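Local atomic coordinates of double-stranded RNA-binding protein 1 (Arabidopsis thaliana, PDB entry 3ADG), a protein that binds double-stranded RNA through domains such as this first one and assists DICER-LIKE 1 in the accurate processing of microRNA precursors in the nucleus. Residues L35-V40 and R46-P51; P51-F54 and A58-Q61. All blocks are in the same frame, centred on the assembly; numbering follows the deposited sequence.

Interaction 1: residues L35-V40 and R46-P51; sequences LFQSTV and RYNSLP
Q37 lays its side chain along S49, from CB to the amide nitrogen. Its CB lies 4.1 Å from S49 OG, and CG, anti to the backbone N (chi1 -165°), comes within 3.4 Å of the same oxygen. A bend at chi2 then carries CD past the hydroxyl, and NE2 donates to S49 O at 3.1 Å; the bond is nearly straight (174°) and in the Q37 amide plane, its donor tilted from the S49 carbonyl plane. Shortened to an alanine, this residue would probably leave S49 O without this donor and open a gap beside the serine hydroxyl. The S49 hydroxyl takes the place that a backbone carbonyl would have in a regular pair: OG accepts from S38 N (2.8 Å) and donates to L50 O, while S49 N returns a bond to S38 O. Serine, able to do both, suits the end of strand pairing. Farther along, V40 CG1 lies 3.8 Å from Y47 CB in an antiparallel hydrogen-bonded pair. T39 lays CG2 over one face of the R46 guanidinium, 3.5 Å from NH2, which also salt-bridges E24. Strand 22-28 pairs with the far edge of strand 35-42, and helix 56-71 covers S38, Y47 and S49.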
# COMPACT_ATOMS: atom_id res chain seq x y z
N LEU A 35 3.49 15.02 -3.39
CA LEU A 35 3.25 14.18 -2.21
C LEU A 35 2.38 13.01 -2.66
O LEU A 35 1.53 13.19 -3.53
CB LEU A 35 2.59 14.99 -1.10
CG LEU A 35 3.50 16.04 -0.46
CD1 LEU A 35 2.69 16.83 0.61
CD2 LEU A 35 4.81 15.45 0.14
N PHE A 36 2.63 11.84 -2.08
CA PHE A 36 2.05 10.59 -2.52
C PHE A 36 1.36 9.91 -1.35
O PHE A 36 1.86 9.92 -0.23
CB PHE A 36 3.16 9.66 -3.07
CG PHE A 36 3.81 10.16 -4.34
CD1 PHE A 36 4.83 11.11 -4.31
CD2 PHE A 36 3.40 9.66 -5.58
CE1 PHE A 36 5.44 11.56 -5.49
CE2 PHE A 36 4.01 10.11 -6.77
CZ PHE A 36 5.00 11.06 -6.73
N GLN A 37 0.25 9.26 -1.67
CA GLN A 37 -0.56 8.49 -0.76
C GLN A 37 -0.98 7.30 -1.58
O GLN A 37 -1.16 7.42 -2.81
CB GLN A 37 -1.78 9.30 -0.32
CG GLN A 37 -2.50 8.73 0.91
CD GLN A 37 -3.68 7.78 0.59
OE1 GLN A 37 -4.28 7.84 -0.49
NE2 GLN A 37 -4.02 6.94 1.56
N SER A 38 -1.15 6.15 -0.94
CA SER A 38 -1.57 4.97 -1.69
C SER A 38 -2.67 4.22 -0.94
O SER A 38 -2.73 4.23 0.29
CB SER A 38 -0.38 4.04 -1.96
OG SER A 38 -0.80 2.85 -2.59
N THR A 39 -3.53 3.57 -1.71
CA THR A 39 -4.52 2.66 -1.18
C THR A 39 -4.18 1.33 -1.80
O THR A 39 -3.96 1.27 -3.02
CB THR A 39 -5.96 3.05 -1.57
OG1 THR A 39 -6.25 4.36 -1.08
CG2 THR A 39 -7.00 2.03 -0.97
N VAL A 40 -4.05 0.32 -0.95
CA VAL A 40 -3.92 -1.07 -1.40
C VAL A 40 -5.28 -1.74 -1.27
O VAL A 40 -5.99 -1.57 -0.25
CB VAL A 40 -2.77 -1.90 -0.69
CG1 VAL A 40 -3.05 -2.12 0.79
CG2 VAL A 40 -2.53 -3.26 -1.40
N ARG A 46 -10.10 -2.12 1.25
CA ARG A 46 -9.21 -0.98 0.95
C ARG A 46 -8.43 -0.52 2.19
O ARG A 46 -9.02 -0.22 3.22
CB ARG A 46 -10.00 0.19 0.40
CG ARG A 46 -10.78 -0.12 -0.88
CD ARG A 46 -11.65 1.07 -1.35
NE ARG A 46 -10.88 2.32 -1.51
CZ ARG A 46 -10.23 2.64 -2.62
NH1 ARG A 46 -10.23 1.80 -3.66
NH2 ARG A 46 -9.57 3.78 -2.67
N TYR A 47 -7.12 -0.42 2.07
CA TYR A 47 -6.30 0.01 3.23
C TYR A 47 -5.48 1.18 2.78
O TYR A 47 -4.84 1.09 1.74
CB TYR A 47 -5.36 -1.10 3.67
CG TYR A 47 -6.01 -2.44 3.94
CD1 TYR A 47 -6.14 -3.38 2.93
CD2 TYR A 47 -6.49 -2.77 5.22
CE1 TYR A 47 -6.73 -4.61 3.18
CE2 TYR A 47 -7.05 -4.01 5.49
CZ TYR A 47 -7.18 -4.92 4.45
OH TYR A 47 -7.73 -6.15 4.69
N ASN A 48 -5.46 2.24 3.58
CA ASN A 48 -4.85 3.47 3.16
C ASN A 48 -3.51 3.71 3.84
O ASN A 48 -3.36 3.50 5.03
CB ASN A 48 -5.81 4.63 3.40
CG ASN A 48 -6.97 4.60 2.42
OD1 ASN A 48 -8.06 4.07 2.72
ND2 ASN A 48 -6.73 5.10 1.24
N SER A 49 -2.52 4.10 3.04
CA SER A 49 -1.25 4.58 3.59
C SER A 49 -1.40 5.90 4.35
O SER A 49 -2.40 6.66 4.24
CB SER A 49 -0.25 4.81 2.45
OG SER A 49 -0.57 6.03 1.77
N LEU A 50 -0.33 6.22 5.10
CA LEU A 50 -0.10 7.57 5.58
C LEU A 50 0.04 8.56 4.40
O LEU A 50 0.39 8.15 3.28
CB LEU A 50 1.16 7.59 6.43
CG LEU A 50 1.00 7.00 7.84
CD1 LEU A 50 2.29 7.20 8.61
CD2 LEU A 50 -0.21 7.59 8.57
N PRO A 51 -0.24 9.87 4.63
CA PRO A 51 -0.06 10.81 3.52
C PRO A 51 1.38 11.29 3.46
O PRO A 51 2.22 11.01 4.37
CB PRO A 51 -0.94 12.00 3.95
CG PRO A 51 -0.76 12.04 5.45
CD PRO A 51 -0.71 10.54 5.86

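Interaction 2: residues P51-F54 and A58-Q61; sequences PGFF and AAEQ
The F53 ring turns one face to the first turn of helix 56-71, and the carbonyl oxygen of A58 lies over the ring centre, 4.0 Å above its plane. A59 approaches obliquely, its CA 3.6 Å from F53 CD1 and its CB 4.0 Å from that same atom. On the other side of the ring axis, F53 CD2 meets the methyl of A58 at 3.7 Å, so the ring straddles two successive helix residues. The first torsion sets this up: CG stands anti to the carbonyl carbon of F53 (chi1 -69°), and the bond from CA to CB already heads for the helix. Alanine suits both helix positions, because its single methyl lets the flat ring come down close to the backbone.

G52, whose positive phi (83°) a residue with a side chain would adopt less readily, pairs together with F53 against F36 in a G1 beta bulge, from where the F53 side chain turns to the helix. A59 also packs on F36 and S38, while E60 is held by salt bridges to K6 and R56. No hydrogen bond joins the segments: the face lies over the A58 carbonyl group, while the two alanine methyls meet the rim at CD2 and CD1. An oxygen over an electron-rich face should not attract it strongly, so the hold probably comes mainly from dispersion and from burying the rim.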
# COMPACT_ATOMS: atom_id res chain seq x y z
N PRO A 51 -0.24 9.87 4.63
CA PRO A 51 -0.06 10.81 3.52
C PRO A 51 1.38 11.29 3.46
O PRO A 51 2.22 11.01 4.37
CB PRO A 51 -0.94 12.00 3.95
CG PRO A 51 -0.76 12.04 5.45
CD PRO A 51 -0.71 10.54 5.86
N GLY A 52 1.70 12.04 2.41
CA GLY A 52 2.90 12.87 2.43
C GLY A 52 4.21 12.19 2.08
O GLY A 52 5.28 12.69 2.42
N PHE A 53 4.14 11.04 1.43
CA PHE A 53 5.37 10.40 0.95
C PHE A 53 5.95 11.11 -0.29
O PHE A 53 5.22 11.83 -1.00
CB PHE A 53 5.14 8.90 0.70
CG PHE A 53 4.92 8.14 1.97
CD1 PHE A 53 3.63 7.79 2.34
CD2 PHE A 53 5.98 7.89 2.87
CE1 PHE A 53 3.37 7.12 3.54
CE2 PHE A 53 5.75 7.22 4.06
CZ PHE A 53 4.42 6.82 4.38
N PHE A 54 7.24 10.92 -0.52
CA PHE A 54 7.93 11.61 -1.63
C PHE A 54 7.99 10.81 -2.93
O PHE A 54 8.43 11.32 -3.97
CB PHE A 54 9.34 12.05 -1.22
CG PHE A 54 9.40 12.94 0.03
CD1 PHE A 54 10.50 12.87 0.89
CD2 PHE A 54 8.37 13.83 0.32
CE1 PHE A 54 10.58 13.70 2.05
CE2 PHE A 54 8.43 14.65 1.45
CZ PHE A 54 9.54 14.59 2.34
N ALA A 58 7.29 4.40 -1.55
CA ALA A 58 7.17 4.62 -0.10
C ALA A 58 5.68 4.59 0.37
O ALA A 58 5.37 4.01 1.43
CB ALA A 58 7.86 5.94 0.30
N ALA A 59 4.81 5.21 -0.43
CA ALA A 59 3.36 5.21 -0.15
C ALA A 59 2.81 3.79 -0.19
O ALA A 59 2.05 3.40 0.71
CB ALA A 59 2.62 6.12 -1.16
N GLU A 60 3.16 3.04 -1.24
CA GLU A 60 2.66 1.68 -1.41
C GLU A 60 3.12 0.81 -0.23
O GLU A 60 2.31 0.06 0.34
CB GLU A 60 3.15 1.10 -2.74
CG GLU A 60 2.51 1.83 -3.93
CD GLU A 60 3.04 1.32 -5.27
OE1 GLU A 60 4.12 0.71 -5.29
OE2 GLU A 60 2.36 1.52 -6.30
N GLN A 61 4.39 0.95 0.15
CA GLN A 61 4.90 0.22 1.30
C GLN A 61 4.10 0.55 2.57
O GLN A 61 3.84 -0.33 3.38
CB GLN A 61 6.37 0.47 1.52
CG GLN A 61 7.21 -0.15 0.43
CD GLN A 61 7.35 -1.67 0.53
OE1 GLN A 61 6.85 -2.32 1.48
NE2 GLN A 61 8.05 -2.26 -0.48

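Overall arrangement
Both interactions belong to one double-stranded RNA-binding domain, whose order is helix, three antiparallel strands, helix. Their centres lie about 7 Å apart, and P51 ends interaction 1 and begins interaction 2, so the chain runs from the hairpin into the turn before helix 56-71. They touch in space: F36 N lies 2.8 Å from F53 O, probably a hydrogen bond, and S49 CB packs 3.2 Å from A59 O. Interaction 1 adds the outer strand 45-48 to the sheet; interaction 2 joins the loop after it to the helix that lies across one face. No RNA is bound here; related domains commonly meet RNA phosphates with the start of this helix, where interaction 2 lies.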